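Local coordinates for protein ethylbenzene dehydrogenase alpha-subunit (Aromatoleum aromaticum, PDB 2IVF) that belongs to the molybdopterin oxidoreductase family and carries a molybdenum atom, two pterin guanine dinucleotide ligands and an iron/sulfur cluster, at residues Lys159-Trp163 against Asp164-Gly168; Cys421-Val425 against Ser426-Glu430; Val674-Ser677 against Val678-Gly682; Lys879-Glu883 against Leu884-Asp888. All blocks are in the same frame, centred on the assembly; numbering follows the deposited sequence.

Contact 1 (Lys159-Trp163 against Asp164-Gly168); sequences KRVSW and DEAAG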
# COMPACT_ATOMS: atom_id res chain seq x y z
N LYS A 159 18.85 3.00 26.50
CA LYS A 159 18.36 3.73 27.66
C LYS A 159 17.84 5.09 27.24
O LYS A 159 18.28 5.69 26.24
CB LYS A 159 19.47 3.86 28.69
CG LYS A 159 20.49 4.96 28.42
CD LYS A 159 21.60 4.90 29.45
CE LYS A 159 22.78 5.78 29.09
NZ LYS A 159 23.85 5.72 30.11
N ARG A 160 16.83 5.55 27.96
CA ARG A 160 16.29 6.85 27.75
C ARG A 160 17.29 7.86 28.27
O ARG A 160 17.88 7.66 29.33
CB ARG A 160 15.03 6.97 28.59
CG ARG A 160 14.34 8.30 28.49
CD ARG A 160 13.21 8.36 29.50
NE ARG A 160 12.55 9.68 29.46
CZ ARG A 160 11.52 10.02 30.24
NH1 ARG A 160 10.99 9.16 31.11
NH2 ARG A 160 11.00 11.25 30.14
N VAL A 161 17.47 8.97 27.54
CA VAL A 161 18.22 10.12 28.03
C VAL A 161 17.43 11.37 27.69
O VAL A 161 16.45 11.27 26.96
CB VAL A 161 19.59 10.20 27.35
CG1 VAL A 161 20.39 8.93 27.66
CG2 VAL A 161 19.41 10.37 25.85
N SER A 162 17.88 12.53 28.17
CA SER A 162 17.22 13.78 27.89
C SER A 162 17.61 14.24 26.51
O SER A 162 18.67 13.86 25.98
CB SER A 162 17.58 14.87 28.88
OG SER A 162 18.97 15.20 28.82
N TRP A 163 16.77 15.09 25.93
CA TRP A 163 17.13 15.76 24.68
C TRP A 163 18.44 16.53 24.87
O TRP A 163 19.27 16.62 23.99
CB TRP A 163 16.04 16.73 24.27
CG TRP A 163 15.02 16.15 23.44
CD1 TRP A 163 13.83 15.66 23.84
CD2 TRP A 163 15.08 15.98 22.04
NE1 TRP A 163 13.12 15.16 22.77
CE2 TRP A 163 13.87 15.37 21.64
CE3 TRP A 163 16.03 16.29 21.07
CZ2 TRP A 163 13.59 15.07 20.31
CZ3 TRP A 163 15.76 16.00 19.75
CH2 TRP A 163 14.55 15.39 19.38
N ASP A 164 18.63 17.08 26.03
CA ASP A 164 19.84 17.82 26.31
C ASP A 164 21.09 16.95 26.18
O ASP A 164 22.07 17.34 25.56
CB ASP A 164 19.77 18.36 27.71
CG ASP A 164 20.65 19.53 27.89
OD1 ASP A 164 20.26 20.60 27.39
OD2 ASP A 164 21.72 19.35 28.52
N GLU A 165 21.05 15.78 26.78
CA GLU A 165 22.18 14.86 26.70
C GLU A 165 22.40 14.40 25.28
O GLU A 165 23.54 14.45 24.77
CB GLU A 165 21.96 13.64 27.60
CG GLU A 165 22.94 12.48 27.32
CD GLU A 165 23.03 11.46 28.42
OE1 GLU A 165 22.34 11.59 29.43
OE2 GLU A 165 23.85 10.54 28.29
N ALA A 166 21.30 13.99 24.62
CA ALA A 166 21.32 13.42 23.26
C ALA A 166 21.80 14.44 22.21
O ALA A 166 22.74 14.19 21.45
CB ALA A 166 19.97 12.84 22.91
N ALA A 167 21.21 15.63 22.23
CA ALA A 167 21.65 16.71 21.33
C ALA A 167 23.07 17.14 21.64
O ALA A 167 23.83 17.48 20.74
CB ALA A 167 20.69 17.90 21.41
N GLY A 168 23.44 17.12 22.92
CA GLY A 168 24.81 17.42 23.35
C GLY A 168 25.84 16.44 22.80
O GLY A 168 26.91 16.84 22.33
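Val161 meets the helix that follows it through both methyl branches. Val161 CG1, which lies beside the backbone N, rests 3.7 Å from Glu165 CD, and the two side chains cross at about a right angle. Val161 CG2 instead approaches Ala166 CB at 3.9 Å, so the valine straddles two neighbouring residues of the first helical turn. The carboxylate that passes the valine has its polar partner outside the turn, in a salt bridge from Glu165 to Lys148 on the adjoining strand.

Ser162 occupies the N-cap. Its OG is turned back between the backbone N and the carbonyl carbon (chi1 64°), which brings Ser162 OG 3.0 Å from Glu165 N in a capping hydrogen bond with an N-H...O angle of 162°. The carbonyl of the same residue starts the helical bonding: Ser162 O accepts from Ala166 N at 3.0 Å, a nearly straight bond at 169°. One serine thus satisfies two amides of the first turn, one with its side chain and one with its backbone.

Trp163 continues the pattern, Trp163 O accepting from Ala167 N at 2.8 Å, while its indole leaves the turn to pack on strand 648-651 and on helix 687-704, where Lys697 forms a salt bridge with Asp164. In the loop leading to that helix, the carbonyl of Glu683 accepts from Trp163 NE1, and Arg685 makes a cation-pi contact with the ring. The whole is a serine N-cap at a strand-to-helix junction, where edge strand 158-160 of a mixed sheet passes into helix 163-181.

Contact 2 (Cys421-Val425 against Ser426-Glu430); sequences CGVPV and SLIRE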
# COMPACT_ATOMS: atom_id res chain seq x y z
N CYS A 421 12.57 -10.63 -26.27
CA CYS A 421 11.81 -10.22 -25.10
C CYS A 421 10.69 -11.15 -24.66
O CYS A 421 10.02 -10.91 -23.64
CB CYS A 421 11.21 -8.83 -25.30
SG CYS A 421 9.90 -8.73 -26.59
N GLY A 422 10.48 -12.22 -25.42
CA GLY A 422 9.46 -13.20 -25.09
C GLY A 422 8.03 -12.77 -25.33
O GLY A 422 7.10 -13.49 -24.98
N VAL A 423 7.82 -11.62 -25.96
CA VAL A 423 6.46 -11.16 -26.28
C VAL A 423 6.12 -11.75 -27.64
O VAL A 423 6.95 -11.74 -28.54
CB VAL A 423 6.43 -9.62 -26.32
CG1 VAL A 423 5.03 -9.09 -26.63
CG2 VAL A 423 6.90 -9.08 -24.99
N PRO A 424 4.91 -12.34 -27.79
CA PRO A 424 4.55 -12.95 -29.06
C PRO A 424 4.60 -11.93 -30.20
O PRO A 424 4.28 -10.74 -30.02
CB PRO A 424 3.09 -13.43 -28.83
CG PRO A 424 2.94 -13.51 -27.42
CD PRO A 424 3.84 -12.49 -26.78
N VAL A 425 5.04 -12.38 -31.37
CA VAL A 425 5.01 -11.58 -32.61
C VAL A 425 3.68 -10.86 -32.87
O VAL A 425 3.65 -9.66 -33.26
CB VAL A 425 5.35 -12.47 -33.81
CG1 VAL A 425 5.14 -11.73 -35.12
CG2 VAL A 425 6.81 -12.98 -33.68
N SER A 426 2.58 -11.56 -32.64
CA SER A 426 1.25 -11.03 -32.90
C SER A 426 1.02 -9.76 -32.11
O SER A 426 0.44 -8.79 -32.59
CB SER A 426 0.18 -12.08 -32.59
OG SER A 426 0.26 -12.58 -31.24
N LEU A 427 1.50 -9.77 -30.88
CA LEU A 427 1.30 -8.65 -29.97
C LEU A 427 2.25 -7.48 -30.26
O LEU A 427 1.89 -6.32 -30.13
CB LEU A 427 1.48 -9.18 -28.53
CG LEU A 427 1.04 -8.33 -27.36
CD1 LEU A 427 -0.36 -7.65 -27.63
CD2 LEU A 427 1.05 -9.15 -26.06
N ILE A 428 3.48 -7.79 -30.63
CA ILE A 428 4.41 -6.79 -31.11
C ILE A 428 3.81 -6.06 -32.34
O ILE A 428 3.76 -4.81 -32.39
CB ILE A 428 5.75 -7.42 -31.47
CG1 ILE A 428 6.42 -7.96 -30.19
CG2 ILE A 428 6.62 -6.38 -32.25
CD1 ILE A 428 7.87 -8.64 -30.40
N ARG A 429 3.32 -6.84 -33.30
CA ARG A 429 2.77 -6.24 -34.52
C ARG A 429 1.49 -5.47 -34.22
O ARG A 429 1.32 -4.34 -34.71
CB ARG A 429 2.55 -7.29 -35.60
CG ARG A 429 2.57 -6.70 -37.01
CD ARG A 429 2.82 -7.72 -38.08
NE ARG A 429 4.22 -8.01 -38.35
CZ ARG A 429 4.74 -9.24 -38.44
NH1 ARG A 429 3.99 -10.34 -38.23
NH2 ARG A 429 6.02 -9.38 -38.73
N GLU A 430 0.59 -6.05 -33.42
CA GLU A 430 -0.63 -5.34 -33.03
C GLU A 430 -0.38 -4.00 -32.34
O GLU A 430 -1.00 -2.99 -32.68
CB GLU A 430 -1.49 -6.18 -32.10
CG GLU A 430 -2.82 -5.51 -31.73
CD GLU A 430 -3.66 -6.41 -30.82
OE1 GLU A 430 -3.61 -7.64 -31.03
OE2 GLU A 430 -4.32 -5.85 -29.93
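The backbone runs from a loop straight into helix 425-437, with Pro424 at the N-cap. Pro424 O accepts from Ile428 N at 3.1 Å with an N-H...O angle of 168°, and takes a weak second bond from Leu427 N. The next bond of the helix joins Arg429 N to Val425 O at 2.8 Å.

Val423, just before the N-cap, supplies the apolar contact. Val423 CG1, anti to the backbone N (chi1 -179°), lies 4.0 Å from Leu427 CD2 and equally far from Ile428 CG1, the side chains crossing obliquely. Cys421 SG reaches Ile428 CD1 more loosely at 4.3 Å, and receives a weak bond from Val423 N. One residue past the N-cap, Val425 runs side by side with Arg429 in the same direction, with Val425 CG1 3.6 Å from Arg429 NH1; the guanidinium continues to a salt bridge with Glu415.

Ser426 OG is engaged by Glu286 and Ile287 N of the beta-subunit, and Glu430 pairs with Arg279 of that subunit. Backbone bonds and aliphatic packing thus hold the helix start together, while Ser426 and Glu430 add polar links to the beta-subunit, on which Leu427 also packs.

Contact 3 (Val674-Ser677 against Val678-Gly682); sequences VDRS and VAPPG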
# COMPACT_ATOMS: atom_id res chain seq x y z
N VAL A 674 -1.69 19.82 6.58
CA VAL A 674 -1.69 18.87 7.64
C VAL A 674 -1.62 19.66 8.93
O VAL A 674 -0.64 20.32 9.22
CB VAL A 674 -0.52 17.86 7.55
CG1 VAL A 674 -0.60 16.86 8.73
CG2 VAL A 674 -0.47 17.11 6.20
N ASP A 675 -2.70 19.58 9.69
CA ASP A 675 -2.78 20.30 10.92
C ASP A 675 -2.03 19.54 12.03
O ASP A 675 -1.77 18.34 11.94
CB ASP A 675 -4.25 20.52 11.34
CG ASP A 675 -4.45 21.78 12.18
OD1 ASP A 675 -3.49 22.44 12.63
OD2 ASP A 675 -5.64 22.11 12.42
N ARG A 676 -1.73 20.28 13.08
CA ARG A 676 -1.36 19.66 14.33
C ARG A 676 -2.69 19.33 15.07
O ARG A 676 -3.21 20.14 15.81
CB ARG A 676 -0.46 20.63 15.10
CG ARG A 676 0.14 20.07 16.38
CD ARG A 676 0.99 21.15 17.04
NE ARG A 676 1.73 20.70 18.20
CZ ARG A 676 1.30 20.74 19.47
NH1 ARG A 676 0.08 21.17 19.77
NH2 ARG A 676 2.08 20.33 20.44
N SER A 677 -3.22 18.14 14.85
CA SER A 677 -4.49 17.70 15.45
C SER A 677 -4.34 17.39 16.92
O SER A 677 -5.21 17.72 17.70
CB SER A 677 -5.06 16.47 14.73
OG SER A 677 -5.49 16.79 13.43
N VAL A 678 -3.20 16.83 17.28
CA VAL A 678 -2.89 16.45 18.66
C VAL A 678 -1.42 16.74 18.88
O VAL A 678 -0.66 16.82 17.91
CB VAL A 678 -3.14 14.95 18.88
CG1 VAL A 678 -4.64 14.60 18.75
CG2 VAL A 678 -2.30 14.16 17.89
N ALA A 679 -1.04 16.95 20.15
CA ALA A 679 0.34 17.18 20.55
C ALA A 679 1.10 15.90 20.27
O ALA A 679 0.54 14.80 20.44
CB ALA A 679 0.45 17.57 22.07
N PRO A 680 2.37 16.01 19.89
CA PRO A 680 3.15 14.76 19.83
C PRO A 680 3.24 14.12 21.23
O PRO A 680 3.14 14.82 22.22
CB PRO A 680 4.55 15.21 19.37
CG PRO A 680 4.41 16.56 18.89
CD PRO A 680 3.16 17.18 19.47
N PRO A 681 3.38 12.77 21.30
CA PRO A 681 3.47 12.11 22.61
C PRO A 681 4.87 12.14 23.17
O PRO A 681 5.83 12.37 22.43
CB PRO A 681 3.12 10.67 22.29
CG PRO A 681 3.61 10.46 20.86
CD PRO A 681 3.53 11.82 20.19
N GLY A 682 4.97 11.82 24.46
CA GLY A 682 6.26 11.65 25.13
C GLY A 682 7.09 12.90 24.92
O GLY A 682 6.63 14.00 25.19
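The guanidinium of Arg676 has Ala679 CA over one face, 3.5 Å above the plane and displaced toward the rim. Ala679 CB stands near one terminal nitrogen, with Arg676 NH2 at 3.6 Å. Pro680 comes in obliquely, its ring methylene Pro680 CD 3.5 Å from Arg676 NH2 and somewhat farther from NE. The arginine and the proline cross at about a right angle, so the flat group is met by alanine and proline carbons three and four residues ahead of it. These are van der Waals contacts, and no hydrogen bond joins the two segments.

The reach depends on an almost straight arginine. CG is anti to the backbone N (chi1 -174°) and the chain stays extended as far as NE, then turns about the CD-NE bond, chi4 -91°. Along the way Arg676 CG passes 3.7 Å from Val678 O. That carbonyl is buried by the contact and has no polar partner in the model.

The side chains of Ser677 and Val678 pack against strand 94-99: Ser677 on Val96 and Val98, and Val678 on Val98. Ser677 O takes a hydrogen bond from Lys76, while Asp675, whose OD1 receives a weak bond from Arg676 N, uses OD2 to engage Asn78. Farther on, Pro680 lies against Ala653. An arginine reaching across to an extended, proline-containing exit marks the way out of the middle strand of a three-stranded antiparallel sheet, toward helix 687-704.

Contact 4 (Lys879-Glu883 against Leu884-Asp888); sequences KDAAE and LGIKD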
# COMPACT_ATOMS: atom_id res chain seq x y z
N LYS A 879 5.20 -23.45 -10.55
CA LYS A 879 5.94 -24.57 -11.06
C LYS A 879 7.40 -24.48 -10.68
O LYS A 879 7.98 -25.48 -10.33
CB LYS A 879 5.81 -24.72 -12.57
CG LYS A 879 6.42 -26.01 -13.09
CD LYS A 879 6.20 -26.11 -14.59
CE LYS A 879 6.43 -27.51 -15.11
NZ LYS A 879 7.87 -27.73 -15.37
N ASP A 880 7.99 -23.29 -10.77
CA ASP A 880 9.34 -23.10 -10.27
C ASP A 880 9.48 -23.56 -8.85
O ASP A 880 10.45 -24.22 -8.50
CB ASP A 880 9.73 -21.63 -10.30
CG ASP A 880 9.98 -21.12 -11.70
OD1 ASP A 880 10.17 -21.92 -12.63
OD2 ASP A 880 10.06 -19.89 -11.84
N ALA A 881 8.51 -23.24 -8.01
CA ALA A 881 8.60 -23.61 -6.58
C ALA A 881 8.49 -25.10 -6.46
O ALA A 881 9.28 -25.74 -5.74
CB ALA A 881 7.51 -22.92 -5.78
N ALA A 882 7.51 -25.66 -7.17
CA ALA A 882 7.28 -27.10 -7.15
C ALA A 882 8.55 -27.84 -7.57
O ALA A 882 8.88 -28.84 -6.98
CB ALA A 882 6.09 -27.49 -8.07
N GLU A 883 9.25 -27.35 -8.59
CA GLU A 883 10.46 -28.01 -9.05
C GLU A 883 11.60 -27.98 -8.03
O GLU A 883 12.45 -28.84 -8.06
CB GLU A 883 10.93 -27.43 -10.36
CG GLU A 883 9.93 -27.74 -11.49
CD GLU A 883 10.33 -27.15 -12.83
OE1 GLU A 883 10.94 -26.05 -12.83
OE2 GLU A 883 10.03 -27.79 -13.86
N LEU A 884 11.58 -27.01 -7.13
CA LEU A 884 12.58 -26.91 -6.06
C LEU A 884 12.11 -27.55 -4.76
O LEU A 884 12.79 -27.47 -3.74
CB LEU A 884 12.88 -25.43 -5.81
CG LEU A 884 13.71 -24.80 -6.93
CD1 LEU A 884 13.59 -23.28 -6.82
CD2 LEU A 884 15.17 -25.32 -6.91
N GLY A 885 10.93 -28.18 -4.79
CA GLY A 885 10.41 -28.91 -3.63
C GLY A 885 9.85 -27.94 -2.61
O GLY A 885 9.81 -28.24 -1.42
N ILE A 886 9.42 -26.79 -3.08
CA ILE A 886 8.98 -25.68 -2.21
C ILE A 886 7.47 -25.52 -2.37
O ILE A 886 6.95 -25.55 -3.48
CB ILE A 886 9.67 -24.36 -2.64
CG1 ILE A 886 11.18 -24.40 -2.33
CG2 ILE A 886 9.06 -23.12 -1.98
CD1 ILE A 886 11.96 -23.23 -2.90
N LYS A 887 6.76 -25.39 -1.24
CA LYS A 887 5.33 -25.16 -1.26
C LYS A 887 5.04 -23.74 -0.78
O LYS A 887 5.85 -23.11 -0.12
CB LYS A 887 4.63 -26.16 -0.33
CG LYS A 887 4.51 -27.55 -0.86
CD LYS A 887 4.12 -28.54 0.25
CE LYS A 887 3.55 -29.82 -0.41
NZ LYS A 887 3.82 -31.09 0.36
N ASP A 888 3.88 -23.24 -1.14
CA ASP A 888 3.39 -21.96 -0.62
C ASP A 888 3.50 -21.97 0.92
O ASP A 888 3.12 -22.93 1.60
CB ASP A 888 1.95 -21.76 -1.06
CG ASP A 888 1.41 -20.39 -0.72
OD1 ASP A 888 2.04 -19.38 -1.01
OD2 ASP A 888 0.31 -20.32 -0.16
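Ala881 O is gripped by two amides that approach it from opposite faces of its carbonyl plane. Ile886 N donates to Ala881 O at 2.9 Å, and Leu884 N does so at 3.0 Å with a bent N-H...O angle of 132°. Gly885 N bonds to Ala882 O at 3.1 Å, standing well above that carbonyl plane. Leu884 N also makes a weak, longer bond to Asp880 O. These bonds tie the loop to the last helical turn as the chain changes direction at Gly885, whose positive phi of 78° ends the helix.

Inside the helix itself, Lys879 NZ meets Glu883 OE2 at 2.6 Å in a salt bridge, the lysine arriving from above the carboxylate plane. The carboxylate of Asp880 forms a salt bridge with Lys914.

Packing follows from the reversal. Ile886 returns alongside the helix and sets Ile886 CB 4.1 Å from Ala881 CB, with CG2, anti to the backbone N, at a similar distance from the same methyl. Leu884 CG lies 3.7 Å from Asp880 O. Beyond the turn, Leu884 and Ile886 both rest on Ile973 of strand 969-975, Ile886 also touches Val905, and Ala881 packs on Thr907. The pairing of Ile886 N with Ala881 O, of Gly885 N with Ala882 O and the apolar Ala881-Ile886 contact make up a Schellman motif, here ending helix 878-883 in the molybdopterin dinucleotide binding domain.

How the contacts relate
From the N terminus the four contacts follow one another in series, and none nests in or crosses another; each is local, contacts 1, 2 and 4 lying at helix ends and contact 3 at a strand exit. Contact 1 opens helix 163-181, contact 2 opens helix 425-437 against the beta-subunit, contact 3 leaves strand 670-676, and contact 4 ends helix 878-883. The first three belong to the molybdopterin oxidoreductase part of the chain, the last to the dinucleotide-binding domain. Contacts 1 and 3 are neighbours, about 7 Å apart at their nearest atoms, and the chain after contact 3 supplies Glu683 and helix 687-704 to contact 1. Contact 2 lies on the opposite side of the chain's centre from both, with contact 4 about 29 Å from it, centre to centre.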